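Side-chain contacts in glutathione S-transferase (Natrialba magadii ATCC 43099, PDB 6GZF), which probably catalyses glutathione-dependent reactions as a Xi class enzyme, a class known for reducing glutathionyl-hydroquinones: residues Asp95-Thr100 against Val132-Leu137; Gly14-Asp19 against Tyr116-Tyr121; Val41-Asp44 against Gln50-Ala53. All blocks are in the same frame, centred on the assembly; numbering follows the deposited sequence.

Contact 1: Asp95-Thr100 against Val132-Leu137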
loop_
_atom_site.group_PDB
_atom_site.type_symbol
_atom_site.label_atom_id
_atom_site.label_comp_id
_atom_site.label_asym_id
_atom_site.label_seq_id
_atom_site.Cartn_x
_atom_site.Cartn_y
_atom_site.Cartn_z
ATOM N N ASP A 95 4.123 -24.950 8.863
ATOM C CA ASP A 95 5.301 -25.584 9.447
ATOM C C ASP A 95 6.431 -24.590 9.707
ATOM O O ASP A 95 7.516 -24.978 10.139
ATOM C CB ASP A 95 5.798 -26.708 8.538
ATOM C CG ASP A 95 4.786 -27.826 8.385
ATOM O OD1 ASP A 95 4.134 -28.182 9.389
ATOM O OD2 ASP A 95 4.645 -28.351 7.260
ATOM N N GLY A 96 6.175 -23.312 9.448
ATOM C CA GLY A 96 7.180 -22.282 9.644
ATOM C C GLY A 96 8.235 -22.295 8.555
ATOM O O GLY A 96 7.983 -22.780 7.452
ATOM N N TRP A 97 9.414 -21.759 8.864
ATOM C CA TRP A 97 10.528 -21.746 7.918
ATOM C C TRP A 97 10.855 -23.157 7.441
ATOM O O TRP A 97 11.104 -24.050 8.249
ATOM C CB TRP A 97 11.773 -21.115 8.549
ATOM C CG TRP A 97 11.678 -19.640 8.812
ATOM C CD1 TRP A 97 11.754 -19.019 10.026
ATOM C CD2 TRP A 97 11.512 -18.597 7.841
ATOM N NE1 TRP A 97 11.638 -17.659 9.873
ATOM C CE2 TRP A 97 11.488 -17.374 8.541
ATOM C CE3 TRP A 97 11.375 -18.581 6.449
ATOM C CZ2 TRP A 97 11.333 -16.148 7.897
ATOM C CZ3 TRP A 97 11.223 -17.361 5.811
ATOM C CH2 TRP A 97 11.204 -16.162 6.535
ATOM N N GLN A 98 10.851 -23.354 6.126
ATOM C CA GLN A 98 11.120 -24.669 5.559
ATOM C C GLN A 98 12.277 -24.634 4.567
ATOM O O GLN A 98 12.668 -23.570 4.088
ATOM C CB GLN A 98 9.868 -25.223 4.875
ATOM C CG GLN A 98 9.457 -24.479 3.619
ATOM C CD GLN A 98 8.206 -25.056 2.985
ATOM O OE1 GLN A 98 7.594 -25.980 3.523
ATOM N NE2 GLN A 98 7.821 -24.515 1.835
ATOM N N PHE A 99 12.820 -25.809 4.267
ATOM C CA PHE A 99 13.913 -25.925 3.310
ATOM C C PHE A 99 13.417 -26.483 1.980
ATOM O O PHE A 99 12.846 -27.572 1.926
ATOM C CB PHE A 99 15.030 -26.807 3.872
ATOM C CG PHE A 99 15.743 -26.205 5.049
ATOM C CD1 PHE A 99 15.264 -26.387 6.336
ATOM C CD2 PHE A 99 16.892 -25.454 4.868
ATOM C CE1 PHE A 99 15.918 -25.833 7.418
ATOM C CE2 PHE A 99 17.551 -24.898 5.946
ATOM C CZ PHE A 99 17.063 -25.088 7.223
ATOM N N THR A 100 13.636 -25.723 0.913
ATOM C CA THR A 100 13.225 -26.126 -0.427
ATOM C C THR A 100 14.372 -25.892 -1.407
ATOM O O THR A 100 14.404 -24.877 -2.103
ATOM C CB THR A 100 11.975 -25.355 -0.888
ATOM O OG1 THR A 100 11.012 -25.328 0.174
ATOM C CG2 THR A 100 11.359 -26.013 -2.112
ATOM N N VAL A 132 10.099 -19.868 15.972
ATOM C CA VAL A 132 11.082 -20.380 15.023
ATOM C C VAL A 132 11.374 -19.312 13.976
ATOM O O VAL A 132 10.613 -19.139 13.025
ATOM C CB VAL A 132 10.598 -21.672 14.337
ATOM C CG1 VAL A 132 11.663 -22.202 13.386
ATOM C CG2 VAL A 132 10.247 -22.719 15.380
ATOM N N THR A 133 12.481 -18.596 14.155
ATOM C CA THR A 133 12.823 -17.456 13.308
ATOM C C THR A 133 14.255 -17.519 12.784
ATOM O O THR A 133 15.043 -18.373 13.189
ATOM C CB THR A 133 12.660 -16.123 14.070
ATOM O OG1 THR A 133 13.538 -16.110 15.204
ATOM C CG2 THR A 133 11.226 -15.938 14.538
ATOM N N VAL A 134 14.581 -16.580 11.901
ATOM C CA VAL A 134 15.928 -16.409 11.376
ATOM C C VAL A 134 16.426 -15.030 11.806
ATOM O O VAL A 134 15.619 -14.122 12.014
ATOM C CB VAL A 134 15.963 -16.544 9.837
ATOM C CG1 VAL A 134 15.753 -17.993 9.423
ATOM C CG2 VAL A 134 14.924 -15.639 9.195
ATOM N N PRO A 135 17.751 -14.858 11.945
ATOM C CA PRO A 135 18.830 -15.817 11.684
ATOM C C PRO A 135 19.107 -16.761 12.848
ATOM O O PRO A 135 18.652 -16.526 13.968
ATOM C CB PRO A 135 20.034 -14.911 11.437
ATOM C CG PRO A 135 19.784 -13.753 12.342
ATOM C CD PRO A 135 18.285 -13.546 12.354
ATOM N N VAL A 136 19.849 -17.827 12.568
ATOM C CA VAL A 136 20.281 -18.770 13.591
ATOM C C VAL A 136 21.743 -19.145 13.375
ATOM O O VAL A 136 22.092 -19.737 12.354
ATOM C CB VAL A 136 19.426 -20.057 13.592
ATOM C CG1 VAL A 136 20.060 -21.121 14.478
ATOM C CG2 VAL A 136 18.003 -19.760 14.042
ATOM N N LEU A 137 22.596 -18.791 14.331
ATOM C CA LEU A 137 23.995 -19.189 14.271
ATOM C C LEU A 137 24.159 -20.558 14.919
ATOM O O LEU A 137 23.850 -20.738 16.097
ATOM C CB LEU A 137 24.893 -18.157 14.955
ATOM C CG LEU A 137 26.394 -18.450 14.879
ATOM C CD1 LEU A 137 26.871 -18.418 13.433
ATOM C CD2 LEU A 137 27.184 -17.468 15.731
HETATM O O HOH W 1 8.960 -19.820 10.978
#
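The backbones of W97 and V132 are joined through one water molecule, which accepts from W97 N at 2.9 Å and donates to V132 O at 2.7 Å; no direct hydrogen bond crosses the contact. G96 has a phi of 75°, which favours glycine, and a beta carbon there would head toward V132. W97 carries nearly all of the contact on the 95-100 side. With CG beside the backbone N and anti to the carbonyl carbon (chi1 -69°), its indole reaches along the 132-134 backbone. The pyrrole side leads: CD1 lies 3.2 Å from V132 O, which approaches obliquely, and NE1 brings the ring edge to 3.6 Å from T133 CA. V134 instead sits over a face. Its CG1 stands 4.2 Å from the centroid of the five-membered ring, 11° off the normal, a CH-pi contact, while CG2 packs 3.9 Å from W97 CZ2. A branched valine suits this place because one methyl covers the pyrrole ring while the other packs by the CE2-CZ2 rim. H296 and R92 also meet W97, by ring contact and cation-pi respectively, and L117 of helix 117-124 touches both W97 and V132. The cis peptide bond between V134 and P135 marks the cis-proline loop of the thioredoxin-like fold, which in glutathione transferases lines the glutathione site; W97 and 132-134 are predicted to bind it.

Contact 2: Gly14-Asp19 against Tyr116-Tyr121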
loop_
_atom_site.group_PDB
_atom_site.type_symbol
_atom_site.label_atom_id
_atom_site.label_comp_id
_atom_site.label_asym_id
_atom_site.label_seq_id
_atom_site.Cartn_x
_atom_site.Cartn_y
_atom_site.Cartn_z
ATOM N N GLY A 14 8.556 -27.796 23.305
ATOM C CA GLY A 14 9.052 -28.710 22.293
ATOM C C GLY A 14 7.972 -29.214 21.355
ATOM O O GLY A 14 8.177 -30.190 20.633
ATOM N N GLU A 15 6.823 -28.546 21.356
ATOM C CA GLU A 15 5.695 -28.972 20.533
ATOM C C GLU A 15 5.227 -27.879 19.577
ATOM O O GLU A 15 4.969 -26.746 19.985
ATOM C CB GLU A 15 4.530 -29.417 21.418
ATOM C CG GLU A 15 4.830 -30.637 22.271
ATOM C CD GLU A 15 4.951 -31.906 21.449
ATOM O OE1 GLU A 15 4.221 -32.035 20.443
ATOM O OE2 GLU A 15 5.775 -32.773 21.807
ATOM N N TRP A 16 5.114 -28.235 18.301
ATOM C CA TRP A 16 4.646 -27.310 17.275
ATOM C C TRP A 16 3.143 -27.089 17.397
ATOM O O TRP A 16 2.369 -28.047 17.446
ATOM C CB TRP A 16 5.004 -27.842 15.885
ATOM C CG TRP A 16 4.794 -26.867 14.760
ATOM C CD1 TRP A 16 3.939 -27.007 13.705
ATOM C CD2 TRP A 16 5.457 -25.609 14.571
ATOM N NE1 TRP A 16 4.028 -25.917 12.874
ATOM C CE2 TRP A 16 4.953 -25.043 13.384
ATOM C CE3 TRP A 16 6.428 -24.907 15.293
ATOM C CZ2 TRP A 16 5.385 -23.809 12.902
ATOM C CZ3 TRP A 16 6.855 -23.682 14.813
ATOM C CH2 TRP A 16 6.334 -23.145 13.630
ATOM N N ARG A 17 2.736 -25.825 17.462
ATOM C CA ARG A 17 1.321 -25.477 17.530
ATOM C C ARG A 17 0.975 -24.373 16.541
ATOM O O ARG A 17 1.824 -23.553 16.195
ATOM C CB ARG A 17 0.936 -25.028 18.942
ATOM C CG ARG A 17 1.297 -25.989 20.057
ATOM C CD ARG A 17 0.356 -25.793 21.241
ATOM N NE ARG A 17 0.617 -26.723 22.335
ATOM C CZ ARG A 17 0.584 -26.386 23.621
ATOM N NH1 ARG A 17 0.293 -25.139 23.971
ATOM N NH2 ARG A 17 0.837 -27.296 24.556
ATOM N N THR A 18 -0.276 -24.353 16.094
ATOM C CA THR A 18 -0.748 -23.300 15.205
ATOM C C THR A 18 -1.077 -22.050 16.015
ATOM O O THR A 18 -0.940 -20.928 15.526
ATOM C CB THR A 18 -1.983 -23.744 14.397
ATOM O OG1 THR A 18 -1.847 -25.123 14.032
ATOM C CG2 THR A 18 -2.130 -22.903 13.138
ATOM N N ASP A 19 -1.505 -22.257 17.258
ATOM C CA ASP A 19 -1.747 -21.163 18.194
ATOM C C ASP A 19 -1.910 -21.709 19.612
ATOM O O ASP A 19 -2.458 -22.793 19.814
ATOM C CB ASP A 19 -2.989 -20.358 17.787
ATOM C CG ASP A 19 -3.124 -19.048 18.557
ATOM O OD1 ASP A 19 -2.681 -18.971 19.723
ATOM O OD2 ASP A 19 -3.685 -18.087 17.988
ATOM N N TYR A 116 12.244 -28.755 8.013
ATOM C CA TYR A 116 11.831 -27.471 8.561
ATOM C C TYR A 116 12.811 -26.963 9.613
ATOM O O TYR A 116 13.537 -27.742 10.231
ATOM C CB TYR A 116 10.428 -27.582 9.156
ATOM C CG TYR A 116 9.443 -28.261 8.234
ATOM C CD1 TYR A 116 8.900 -27.585 7.152
ATOM C CD2 TYR A 116 9.059 -29.580 8.441
ATOM C CE1 TYR A 116 8.004 -28.198 6.300
ATOM C CE2 TYR A 116 8.161 -30.203 7.594
ATOM C CZ TYR A 116 7.636 -29.506 6.527
ATOM O OH TYR A 116 6.742 -30.119 5.681
ATOM N N LEU A 117 12.818 -25.649 9.814
ATOM C CA LEU A 117 13.733 -25.014 10.755
ATOM C C LEU A 117 13.397 -25.368 12.200
ATOM O O LEU A 117 14.265 -25.329 13.074
ATOM C CB LEU A 117 13.710 -23.495 10.574
ATOM C CG LEU A 117 14.895 -22.710 11.140
ATOM C CD1 LEU A 117 16.138 -22.929 10.292
ATOM C CD2 LEU A 117 14.563 -21.228 11.241
ATOM N N ARG A 118 12.139 -25.715 12.447
ATOM C CA ARG A 118 11.689 -26.036 13.797
ATOM C C ARG A 118 12.333 -27.319 14.315
ATOM O O ARG A 118 12.468 -27.509 15.522
ATOM C CB ARG A 118 10.163 -26.149 13.842
ATOM C CG ARG A 118 9.552 -27.053 12.783
ATOM C CD ARG A 118 8.039 -26.894 12.761
ATOM N NE ARG A 118 7.380 -27.809 11.832
ATOM C CZ ARG A 118 6.917 -29.009 12.166
ATOM N NH1 ARG A 118 7.043 -29.448 13.411
ATOM N NH2 ARG A 118 6.329 -29.771 11.254
ATOM N N GLU A 119 12.736 -28.192 13.397
ATOM C CA GLU A 119 13.433 -29.420 13.763
ATOM C C GLU A 119 14.795 -29.107 14.373
ATOM O O GLU A 119 15.248 -29.790 15.292
ATOM C CB GLU A 119 13.601 -30.331 12.544
ATOM C CG GLU A 119 12.296 -30.819 11.942
ATOM C CD GLU A 119 12.507 -31.627 10.676
ATOM O OE1 GLU A 119 13.158 -32.690 10.751
ATOM O OE2 GLU A 119 12.024 -31.196 9.608
ATOM N N LEU A 120 15.440 -28.067 13.856
ATOM C CA LEU A 120 16.758 -27.659 14.328
ATOM C C LEU A 120 16.700 -27.116 15.754
ATOM O O LEU A 120 17.578 -27.401 16.569
ATOM C CB LEU A 120 17.357 -26.613 13.388
ATOM C CG LEU A 120 17.933 -27.166 12.084
ATOM C CD1 LEU A 120 18.097 -26.058 11.062
ATOM C CD2 LEU A 120 19.260 -27.863 12.343
ATOM N N TYR A 121 15.666 -26.332 16.043
ATOM C CA TYR A 121 15.442 -25.817 17.391
ATOM C C TYR A 121 15.249 -26.956 18.386
ATOM O O TYR A 121 15.880 -26.985 19.444
ATOM C CB TYR A 121 14.221 -24.893 17.424
ATOM C CG TYR A 121 14.474 -23.488 16.920
ATOM C CD1 TYR A 121 14.609 -23.227 15.563
ATOM C CD2 TYR A 121 14.559 -22.420 17.805
ATOM C CE1 TYR A 121 14.834 -21.941 15.102
ATOM C CE2 TYR A 121 14.782 -21.132 17.355
ATOM C CZ TYR A 121 14.918 -20.899 16.004
ATOM O OH TYR A 121 15.139 -19.619 15.553
#
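W16 and R118 make this contact between them, the arginine laid flat over one face of the indole. The tight part is the alkyl end of R118: CD sits over the middle of the ring system, 3.6 Å from the centroid of the six-membered ring of W16, a CH-pi contact. Further out, the guanidinium stacks on the pyrrole half with the planes 20° apart, CZ lying 4.1 Å from the centroid of the W16 five-membered ring, a cation-pi interaction. A first torsion of 51° carries R118 CG between its backbone N and carbonyl carbon, and the chain then runs extended to NE across the indole. Arginine fits because it offers both a greasy stem and a flat cation. W16 NE1 donates to E94 O, which should help fix the turn of the ring, and R118 NH2 makes a long, weak ion pair with D95 OD1. The outer side is looser: on the strand E15 is exposed and points away from the helix, and T18 and D19 beyond it are solvent-exposed too. Through this cation-pi stack the two-stranded hairpin of 10-12 and 15-17, an N-terminal addition to the thioredoxin-like domain, is joined to helix 117-124.

Contact 3: Val41-Asp44 against Gln50-Ala53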
loop_
_atom_site.group_PDB
_atom_site.type_symbol
_atom_site.label_atom_id
_atom_site.label_comp_id
_atom_site.label_asym_id
_atom_site.label_seq_id
_atom_site.Cartn_x
_atom_site.Cartn_y
_atom_site.Cartn_z
ATOM N N VAL A 41 30.049 -16.089 20.470
ATOM C CA VAL A 41 31.348 -16.567 20.021
ATOM C C VAL A 41 32.381 -15.537 20.451
ATOM O O VAL A 41 32.312 -14.376 20.047
ATOM C CB VAL A 41 31.405 -16.774 18.499
ATOM C CG1 VAL A 41 32.792 -17.240 18.081
ATOM C CG2 VAL A 41 30.348 -17.775 18.059
ATOM N N GLN A 42 33.328 -15.956 21.282
ATOM C CA GLN A 42 34.277 -15.020 21.872
ATOM C C GLN A 42 35.724 -15.426 21.620
ATOM O O GLN A 42 36.132 -16.540 21.948
ATOM C CB GLN A 42 34.026 -14.898 23.375
ATOM C CG GLN A 42 32.719 -14.210 23.736
ATOM C CD GLN A 42 32.768 -12.711 23.508
ATOM O OE1 GLN A 42 32.364 -12.219 22.455
ATOM N NE2 GLN A 42 33.262 -11.978 24.499
ATOM N N ASP A 43 36.496 -14.510 21.043
ATOM C CA ASP A 43 37.922 -14.730 20.835
ATOM C C ASP A 43 38.637 -14.735 22.181
ATOM O O ASP A 43 39.294 -13.763 22.552
ATOM C CB ASP A 43 38.509 -13.655 19.915
ATOM C CG ASP A 43 39.824 -14.076 19.286
ATOM O OD1 ASP A 43 40.479 -14.995 19.822
ATOM O OD2 ASP A 43 40.203 -13.488 18.251
ATOM N N ASP A 44 38.502 -15.840 22.905
ATOM C CA ASP A 44 39.027 -15.946 24.259
ATOM C C ASP A 44 39.308 -17.404 24.604
ATOM O O ASP A 44 38.423 -18.249 24.510
ATOM C CB ASP A 44 38.039 -15.339 25.257
ATOM C CG ASP A 44 38.723 -14.747 26.470
ATOM O OD1 ASP A 44 39.057 -15.512 27.399
ATOM O OD2 ASP A 44 38.924 -13.515 26.495
ATOM N N GLN A 50 34.730 -20.616 20.876
ATOM C CA GLN A 50 35.839 -19.877 20.290
ATOM C C GLN A 50 35.700 -19.823 18.772
ATOM O O GLN A 50 35.168 -20.751 18.163
ATOM C CB GLN A 50 37.175 -20.510 20.687
ATOM C CG GLN A 50 37.862 -19.804 21.842
ATOM C CD GLN A 50 38.756 -20.725 22.648
ATOM O OE1 GLN A 50 39.979 -20.693 22.514
ATOM N NE2 GLN A 50 38.149 -21.546 23.496
ATOM N N PRO A 51 36.171 -18.728 18.158
ATOM C CA PRO A 51 36.085 -18.573 16.701
ATOM C C PRO A 51 37.008 -19.526 15.945
ATOM O O PRO A 51 38.231 -19.429 16.064
ATOM C CB PRO A 51 36.504 -17.116 16.479
ATOM C CG PRO A 51 37.349 -16.783 17.657
ATOM C CD PRO A 51 36.758 -17.542 18.806
ATOM N N GLU A 52 36.421 -20.439 15.179
ATOM C CA GLU A 52 37.194 -21.338 14.327
ATOM C C GLU A 52 36.901 -21.068 12.854
ATOM O O GLU A 52 36.017 -20.281 12.520
ATOM C CB GLU A 52 36.902 -22.800 14.670
ATOM C CG GLU A 52 37.363 -23.215 16.059
ATOM C CD GLU A 52 37.184 -24.700 16.310
ATOM O OE1 GLU A 52 36.942 -25.085 17.473
ATOM O OE2 GLU A 52 37.289 -25.482 15.343
ATOM N N ALA A 53 37.643 -21.735 11.975
ATOM C CA ALA A 53 37.588 -21.441 10.547
ATOM C C ALA A 53 36.472 -22.183 9.816
ATOM O O ALA A 53 35.925 -21.673 8.846
ATOM C CB ALA A 53 38.928 -21.754 9.902
#
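The carboxamide of Q50 presents one face to the backbone carbonyl of D44: D44 O stands above CD of Q50 and close to its CG, both at 3.1 Å. Q50 NE2, at 3.5 Å from D44 O, is too poorly angled for a hydrogen bond there; it is bonded instead to A47 O, inside the loop, which glutamine is long enough to reach. The carboxylate of D43 likewise has a face toward the other segment: P51 CG lies over it, 4.0 Å from D43 CG. D43 CG is anti to the backbone N (chi1 -160°), which leaves CB and CG beside the proline ring and the two side chains crossing at about a right angle. D43 is the centre of an inverse gamma turn, closed by a weak bond from D44 N to Q42 O, and this bend forms one wall of the neck of a surface loop ahead of strand 56-60, the first strand of the thioredoxin-like sheet. Bonds from D43 N to E160 OE1 and from Q50 O to Y56 OH tie the two walls to neighbouring chain. P51 fills the neck with a compact, apolar ring, its CD 3.4 Å from Q42 O. An alanine in place of Q50 would probably leave A47 O without this donor and the D44 carbonyl without the amide packed on it. On the inner side, V41 CG1 packs 3.7 Å from P51 N; valine suits this buried spot, where it also touches F161.

Overall arrangement
Contacts 1 and 2 are close neighbours, their centres 10 Å apart, and helix 117-124, part of contact 2, hydrogen-bonds to both segments of contact 1: L117 N lies 2.8 Å from W97 O and Y121 OH 2.7 Å from T133 O, both probable bonds. Contact 1 faces the predicted active site, with the V134 side chain about 4 Å from that of C64, the predicted nucleophile. Contact 2 forms an outer layer behind it, the W16 side chain coming about 4 Å from that of V132. Contact 3 lies 24 Å from contact 1, centre to centre, yet reaches strand 136-139, where L137 CD2 meets V41 CG2 at 3.9 Å. Contacts 2 and 3 do not touch, their nearest atoms about 16 Å apart.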